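Side-chain contacts in putative ribose operon repressor (Burkholderia thailandensis, PDB 3EGC), which is probably a LacI-family DNA-binding transcriptional repressor whose modelled part has the fold of the periplasmic sugar-binding proteins: residues 49-52 with 53-57; 135-138 with 139-142; 208-212 with 213-217. One frame throughout, in Å; residues are numbered along the deposited sequence.

Overall arrangement
The three contacts follow one another along the chain without touching. Interaction 1 is the start of helix 50-62, beside strands 10-15 and 67-70 and in contact with the second subunit. Interaction 2 is the start of helix 138-153, nearer the middle of the chain. The centres of these two lie 21 Å apart, and their nearest atoms are about 9 Å apart. Interaction 3 is a surface loop leading into strand 217-221. Its centre is 26 Å from that of interaction 2 and 40 Å from that of interaction 1. In the two-lobed fold of this family, interaction 1 lies in the N-terminal lobe and the others in the C-terminal lobe. Relatives bind ligands between the lobes.

Interaction 1 (49-52 with 53-57); sequences DIVR and EREAV
With chi1 at -165°, Ile50 CG1 lies opposite the backbone N, and Glu53 CG is placed in the same way (chi1 178°). These torsions bring the end of Ile50 over to the Glu53 carboxylate. Ile50 CD1 lies 3.5 Å from Glu53 OE1, and the two side chains meet at a slant. Glu53 is extended beyond CG, and both of its carboxylate oxygens have partners elsewhere in the chain. OE1 is hydrogen-bonded to Tyr79 OH. OE2 accepts from Ser73 N and, weakly, from His77 NE2. This buried carboxylate is therefore held by polar groups while a methyl group lies against it.

The residues form the first two turns of helix 50-62, with Asp49 as N-cap. Asp49 OD2 takes a weak capping bond from Val51 N at 3.3 Å. The Asp49 carbonyl starts the regular helical ladder: its O accepts from Glu53 N at 3.0 Å. Ile50 O, Val51 O and Arg52 O continue it to Arg54 N, Glu55 N and Ala56 N.

Arg54 is bent at chi3, and its guanidinium comes back toward Val51. Val51 CG2 lies 3.8 Å from Arg54 NH2, at an oblique angle to the guanidinium plane. On another flank, Val51 and Glu55 run side by side in the same direction. Their nearest side-chain atoms, Val51 CG1 and Glu55 OE1, are 4.2 Å apart. Glu55 CG sits closer to the backbone, 3.1 Å from Val51 O. Arg52 leaves the backbone away from 53-57, and its NH1 is hydrogen-bonded to Asn45 O. Arg52 O, already bonded to Ala56 N at 2.9 Å, also accepts from Arg35 NH2 of the second subunit. Arg35 of that subunit packs on Glu55 and Ala56 as well.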
loop_
_atom_site.group_PDB
_atom_site.type_symbol
_atom_site.label_atom_id
_atom_site.label_comp_id
_atom_site.label_asym_id
_atom_site.label_seq_id
_atom_site.Cartn_x
_atom_site.Cartn_y
_atom_site.Cartn_z
ATOM N N ASP A 49 16.876 5.062 -0.268
ATOM C CA ASP A 49 18.327 5.055 -0.255
ATOM C C ASP A 49 18.857 5.430 -1.663
ATOM O O ASP A 49 18.708 4.681 -2.623
ATOM C CB ASP A 49 18.809 3.678 0.171
ATOM C CG ASP A 49 20.351 3.598 0.328
ATOM O OD1 ASP A 49 20.883 2.482 0.464
ATOM O OD2 ASP A 49 21.038 4.638 0.330
ATOM N N ILE A 50 19.480 6.583 -1.775
ATOM C CA ILE A 50 20.015 7.046 -3.055
ATOM C C ILE A 50 21.096 6.081 -3.655
ATOM O O ILE A 50 21.255 5.993 -4.865
ATOM C CB ILE A 50 20.553 8.487 -2.920
ATOM C CG1 ILE A 50 20.765 9.117 -4.293
ATOM C CG2 ILE A 50 21.796 8.519 -2.010
ATOM C CD1 ILE A 50 19.520 9.641 -4.894
ATOM N N VAL A 51 21.805 5.345 -2.818
ATOM C CA VAL A 51 22.854 4.454 -3.277
ATOM C C VAL A 51 22.209 3.213 -3.945
ATOM O O VAL A 51 22.654 2.717 -4.967
ATOM C CB VAL A 51 23.785 4.019 -2.093
ATOM C CG1 VAL A 51 24.664 2.833 -2.486
ATOM C CG2 VAL A 51 24.666 5.190 -1.595
ATOM N N ARG A 52 21.148 2.707 -3.359
ATOM C CA ARG A 52 20.307 1.767 -4.051
ATOM C C ARG A 52 19.629 2.301 -5.333
ATOM O O ARG A 52 19.525 1.574 -6.291
ATOM C CB ARG A 52 19.265 1.162 -3.087
ATOM C CG ARG A 52 19.916 0.277 -2.069
ATOM C CD ARG A 52 19.019 -0.018 -0.844
ATOM N NE ARG A 52 17.754 -0.578 -1.290
ATOM C CZ ARG A 52 16.803 -0.981 -0.472
ATOM N NH1 ARG A 52 15.657 -1.454 -0.969
ATOM N NH2 ARG A 52 17.006 -0.904 0.845
ATOM N N GLU A 53 19.204 3.563 -5.343
ATOM C CA GLU A 53 18.639 4.135 -6.554
ATOM C C GLU A 53 19.645 4.087 -7.745
ATOM O O GLU A 53 19.321 3.671 -8.869
ATOM C CB GLU A 53 18.138 5.567 -6.313
ATOM C CG GLU A 53 17.581 6.208 -7.554
ATOM C CD GLU A 53 17.379 7.704 -7.387
ATOM O OE1 GLU A 53 18.193 8.476 -7.954
ATOM O OE2 GLU A 53 16.429 8.128 -6.706
ATOM N N ARG A 54 20.861 4.536 -7.469
ATOM C CA ARG A 54 21.906 4.599 -8.466
ATOM C C ARG A 54 22.258 3.185 -8.919
ATOM O O ARG A 54 22.516 2.958 -10.073
ATOM C CB ARG A 54 23.137 5.287 -7.863
ATOM C CG ARG A 54 24.148 5.691 -8.876
ATOM C CD ARG A 54 25.237 6.627 -8.223
ATOM N NE ARG A 54 24.949 7.062 -6.858
ATOM C CZ ARG A 54 25.776 6.958 -5.803
ATOM N NH1 ARG A 54 26.969 6.395 -5.917
ATOM N NH2 ARG A 54 25.396 7.445 -4.622
ATOM N N GLU A 55 22.244 2.219 -8.016
ATOM C CA GLU A 55 22.500 0.852 -8.420
ATOM C C GLU A 55 21.405 0.259 -9.275
ATOM O O GLU A 55 21.671 -0.545 -10.208
ATOM C CB GLU A 55 22.734 -0.066 -7.204
ATOM C CG GLU A 55 24.005 0.320 -6.436
ATOM C CD GLU A 55 24.281 -0.524 -5.188
ATOM O OE1 GLU A 55 25.476 -0.580 -4.772
ATOM O OE2 GLU A 55 23.319 -1.089 -4.608
ATOM N N ALA A 56 20.158 0.605 -8.949
ATOM C CA ALA A 56 19.064 0.149 -9.783
ATOM C C ALA A 56 19.185 0.752 -11.191
ATOM O O ALA A 56 19.030 0.029 -12.195
ATOM C CB ALA A 56 17.760 0.438 -9.164
ATOM N N VAL A 57 19.496 2.055 -11.261
ATOM C CA VAL A 57 19.498 2.760 -12.539
ATOM C C VAL A 57 20.527 2.062 -13.459
ATOM O O VAL A 57 20.218 1.709 -14.575
ATOM C CB VAL A 57 19.844 4.282 -12.407
ATOM C CG1 VAL A 57 20.201 4.895 -13.811
ATOM C CG2 VAL A 57 18.679 5.085 -11.792
#

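Interaction 2 (135-138 with 139-142); sequences AGLM and TSRE
Arg141 folds back over the start of its own helix and gives its NE hydrogen to Gly136 O. The NE to O distance is 2.6 Å and the bond is fairly straight, at 161°. Gly136 O lies near the guanidinium plane, but NE stands well above the plane of the Gly136 carbonyl. A second bond to the same oxygen, from Arg141 NH1 at 3.2 Å, is weak. The chain is bent at both chi2 and chi3, which turns the guanidinium back toward the loop. Met138 CA lies over one face of the group, 3.6 Å from Arg141 NH1.

This is the N-terminal end of helix 138-153, reached from strand 128-131 of the sheet, and Leu137 is the N-cap residue. Its carbonyl O accepts from Arg141 N at 2.9 Å. Met138 O accepts from Glu142 N at the same distance.

Ser140 OG turns out of the helix to the preceding loop, where it is hydrogen-bonded to Ser134 O and only weakly to Gly133 O. The Glu142 carboxylate has a partner for each oxygen. OE1 forms a salt bridge with Arg266 NH2, and OE2 accepts from Asn109 ND2. The bent end of Met138 crosses this carboxylate, with Met138 CE 3.6 Å from Glu142 OE2. On another side, Leu137 CB rests 3.7 Å from Thr139 OG1.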
loop_
_atom_site.group_PDB
_atom_site.type_symbol
_atom_site.label_atom_id
_atom_site.label_comp_id
_atom_site.label_asym_id
_atom_site.label_seq_id
_atom_site.Cartn_x
_atom_site.Cartn_y
_atom_site.Cartn_z
ATOM N N ALA A 135 12.518 18.309 4.823
ATOM C CA ALA A 135 12.522 19.718 4.435
ATOM C C ALA A 135 13.028 20.036 3.034
ATOM O O ALA A 135 12.642 21.009 2.431
ATOM C CB ALA A 135 13.372 20.495 5.440
ATOM N N GLY A 136 13.962 19.258 2.542
ATOM C CA GLY A 136 14.463 19.525 1.203
ATOM C C GLY A 136 13.527 19.300 0.011
ATOM O O GLY A 136 13.659 19.984 -1.057
ATOM N N LEU A 137 12.604 18.363 0.166
ATOM C CA LEU A 137 11.875 17.788 -0.982
ATOM C C LEU A 137 10.977 18.773 -1.663
ATOM O O LEU A 137 10.466 19.668 -1.039
ATOM C CB LEU A 137 11.022 16.564 -0.558
ATOM C CG LEU A 137 11.781 15.401 -0.003
ATOM C CD1 LEU A 137 10.824 14.451 0.682
ATOM C CD2 LEU A 137 12.575 14.723 -1.150
ATOM N N MET A 138 10.768 18.574 -2.945
ATOM C CA MET A 138 9.866 19.390 -3.728
ATOM C C MET A 138 8.438 19.337 -3.125
ATOM O O MET A 138 7.722 20.353 -3.035
ATOM C CB MET A 138 9.879 18.897 -5.188
ATOM C CG MET A 138 9.182 19.819 -6.196
ATOM S SD MET A 138 8.445 18.991 -7.686
ATOM C CE MET A 138 7.017 18.351 -6.849
ATOM N N THR A 139 8.026 18.160 -2.724
ATOM C CA THR A 139 6.690 18.005 -2.206
ATOM C C THR A 139 6.496 18.773 -0.892
ATOM O O THR A 139 5.581 19.581 -0.784
ATOM C CB THR A 139 6.345 16.536 -2.014
ATOM O OG1 THR A 139 7.384 15.938 -1.213
ATOM C CG2 THR A 139 6.229 15.836 -3.393
ATOM N N SER A 140 7.381 18.569 0.079
ATOM C CA SER A 140 7.379 19.352 1.314
ATOM C C SER A 140 7.424 20.828 1.049
ATOM O O SER A 140 6.707 21.578 1.705
ATOM C CB SER A 140 8.582 19.052 2.180
ATOM O OG SER A 140 8.724 17.700 2.340
ATOM N N ARG A 141 8.304 21.244 0.123
ATOM C CA ARG A 141 8.483 22.653 -0.151
ATOM C C ARG A 141 7.146 23.244 -0.694
ATOM O O ARG A 141 6.673 24.275 -0.255
ATOM C CB ARG A 141 9.660 22.826 -1.141
ATOM C CG ARG A 141 10.707 23.794 -0.708
ATOM C CD ARG A 141 12.129 23.254 -0.660
ATOM N NE ARG A 141 12.486 22.214 -1.625
ATOM C CZ ARG A 141 12.442 22.397 -2.930
ATOM N NH1 ARG A 141 12.803 21.427 -3.757
ATOM N NH2 ARG A 141 12.017 23.573 -3.378
ATOM N N GLU A 142 6.539 22.565 -1.644
ATOM C CA GLU A 142 5.372 23.105 -2.295
ATOM C C GLU A 142 4.133 23.070 -1.402
ATOM O O GLU A 142 3.301 23.957 -1.447
ATOM C CB GLU A 142 5.102 22.394 -3.611
ATOM C CG GLU A 142 6.011 22.753 -4.743
ATOM C CD GLU A 142 5.700 21.892 -5.967
ATOM O OE1 GLU A 142 6.345 22.082 -7.006
ATOM O OE2 GLU A 142 4.811 21.018 -5.885
#

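Interaction 3 (208-212 with 213-217); sequences LGLRY and GPDVE
Arg211 and Asp215 form a side-on salt bridge within the loop that links helix 195-208 to strand 217-221, an alpha-to-beta connection of the LacI-type sugar-binding fold. A single beta bridge joins Tyr212 to Val216, so the chain doubles back on itself here. Arg211 presents NE and NH2 to the two carboxylate oxygens. NE reaches Asp215 OD2 at 2.8 Å in an almost straight bond (179°), and NH2 reaches Asp215 OD1 at 2.9 Å. Both oxygens lie near the guanidinium plane. The carboxylate does not share that plane: the two groups are turned 47° apart, and both nitrogens meet their oxygens from above the carboxylate. A bend at chi3 (-54°) brings the Arg211 guanidinium round to this position. Pro214 CB lies over one face of it, toward the rim.

Asp215 OD2 also accepts from Arg211 N at 2.7 Å, through its anti lone pair. One aspartate thus grips both the backbone and the side chain of the same arginine. The Arg211 carbonyl is also used twice, by Asp215 N and by Val216 N.

The Tyr212 ring packs against Met202 and Leu205 of helix 195-208, and its OH is hydrogen-bonded to Pro232 O. Gly213 N lies over one face of the ring. Leu210 CD1 meets Val216 CG2 at 4.3 Å, and both residues also pack on Leu205. Across the bridge, Tyr212 CA makes a CA-H...O contact of 3.6 Å with Val216 O, the same oxygen that accepts from Gly213 N.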
loop_
_atom_site.group_PDB
_atom_site.type_symbol
_atom_site.label_atom_id
_atom_site.label_comp_id
_atom_site.label_asym_id
_atom_site.label_seq_id
_atom_site.Cartn_x
_atom_site.Cartn_y
_atom_site.Cartn_z
ATOM N N LEU A 208 0.910 13.129 23.751
ATOM C CA LEU A 208 0.687 14.351 24.496
ATOM C C LEU A 208 -0.640 14.364 25.312
ATOM O O LEU A 208 -0.869 15.261 26.126
ATOM C CB LEU A 208 0.751 15.524 23.543
ATOM C CG LEU A 208 2.139 15.847 22.998
ATOM C CD1 LEU A 208 2.079 17.045 22.088
ATOM C CD2 LEU A 208 3.149 16.130 24.101
ATOM N N GLY A 209 -1.493 13.369 25.108
ATOM C CA GLY A 209 -2.808 13.360 25.743
ATOM C C GLY A 209 -3.791 14.350 25.085
ATOM O O GLY A 209 -4.764 14.790 25.699
ATOM N N LEU A 210 -3.563 14.681 23.813
ATOM C CA LEU A 210 -4.453 15.621 23.141
ATOM C C LEU A 210 -5.530 14.916 22.343
ATOM O O LEU A 210 -5.392 13.776 22.000
ATOM C CB LEU A 210 -3.682 16.616 22.281
ATOM C CG LEU A 210 -2.620 17.489 22.985
ATOM C CD1 LEU A 210 -1.874 18.386 22.001
ATOM C CD2 LEU A 210 -3.303 18.339 24.032
ATOM N N ARG A 211 -6.626 15.593 22.063
ATOM C CA ARG A 211 -7.730 14.943 21.390
ATOM C C ARG A 211 -7.890 15.416 19.956
ATOM O O ARG A 211 -8.119 16.619 19.695
ATOM C CB ARG A 211 -9.029 15.125 22.163
ATOM C CG ARG A 211 -9.020 14.459 23.549
ATOM C CD ARG A 211 -10.058 15.154 24.433
ATOM N NE ARG A 211 -9.865 16.609 24.488
ATOM C CZ ARG A 211 -10.787 17.459 24.941
ATOM N NH1 ARG A 211 -11.936 16.994 25.384
ATOM N NH2 ARG A 211 -10.584 18.775 24.927
ATOM N N TYR A 212 -7.720 14.461 19.036
ATOM C CA TYR A 212 -8.019 14.724 17.662
ATOM C C TYR A 212 -9.434 15.264 17.681
ATOM O O TYR A 212 -10.301 14.669 18.300
ATOM C CB TYR A 212 -7.950 13.460 16.810
ATOM C CG TYR A 212 -8.585 13.689 15.474
ATOM C CD1 TYR A 212 -9.897 13.290 15.215
ATOM C CD2 TYR A 212 -7.901 14.361 14.477
ATOM C CE1 TYR A 212 -10.504 13.529 13.999
ATOM C CE2 TYR A 212 -8.491 14.588 13.235
ATOM C CZ TYR A 212 -9.790 14.188 12.999
ATOM O OH TYR A 212 -10.343 14.446 11.757
ATOM N N GLY A 213 -9.660 16.394 17.019
ATOM C CA GLY A 213 -10.954 17.012 17.050
ATOM C C GLY A 213 -10.971 18.279 17.879
ATOM O O GLY A 213 -10.488 19.295 17.449
ATOM N N PRO A 214 -11.519 18.212 19.097
ATOM C CA PRO A 214 -11.630 19.361 20.015
ATOM C C PRO A 214 -10.293 20.070 20.344
ATOM O O PRO A 214 -10.255 21.290 20.456
ATOM C CB PRO A 214 -12.207 18.733 21.290
ATOM C CG PRO A 214 -12.715 17.362 20.890
ATOM C CD PRO A 214 -11.873 16.931 19.754
ATOM N N ASP A 215 -9.217 19.302 20.513
ATOM C CA ASP A 215 -7.878 19.887 20.753
ATOM C C ASP A 215 -7.098 20.277 19.491
ATOM O O ASP A 215 -6.532 21.361 19.439
ATOM C CB ASP A 215 -7.024 18.948 21.612
ATOM C CG ASP A 215 -7.588 18.748 23.020
ATOM O OD1 ASP A 215 -8.185 19.687 23.584
ATOM O OD2 ASP A 215 -7.439 17.653 23.571
ATOM N N VAL A 216 -7.068 19.410 18.486
ATOM C CA VAL A 216 -6.342 19.677 17.224
ATOM C C VAL A 216 -7.066 19.063 16.056
ATOM O O VAL A 216 -7.350 17.871 16.081
ATOM C CB VAL A 216 -4.905 19.047 17.296
ATOM C CG1 VAL A 216 -4.126 19.083 15.949
ATOM C CG2 VAL A 216 -4.063 19.657 18.494
ATOM N N GLU A 217 -7.392 19.855 15.045
ATOM C CA GLU A 217 -7.889 19.304 13.780
ATOM C C GLU A 217 -6.746 19.098 12.780
ATOM O O GLU A 217 -5.638 19.624 12.973
ATOM C CB GLU A 217 -9.073 20.113 13.205
ATOM C CG GLU A 217 -10.416 19.817 13.950
ATOM C CD GLU A 217 -11.599 20.687 13.511
ATOM O OE1 GLU A 217 -11.501 21.497 12.569
ATOM O OE2 GLU A 217 -12.678 20.537 14.101
#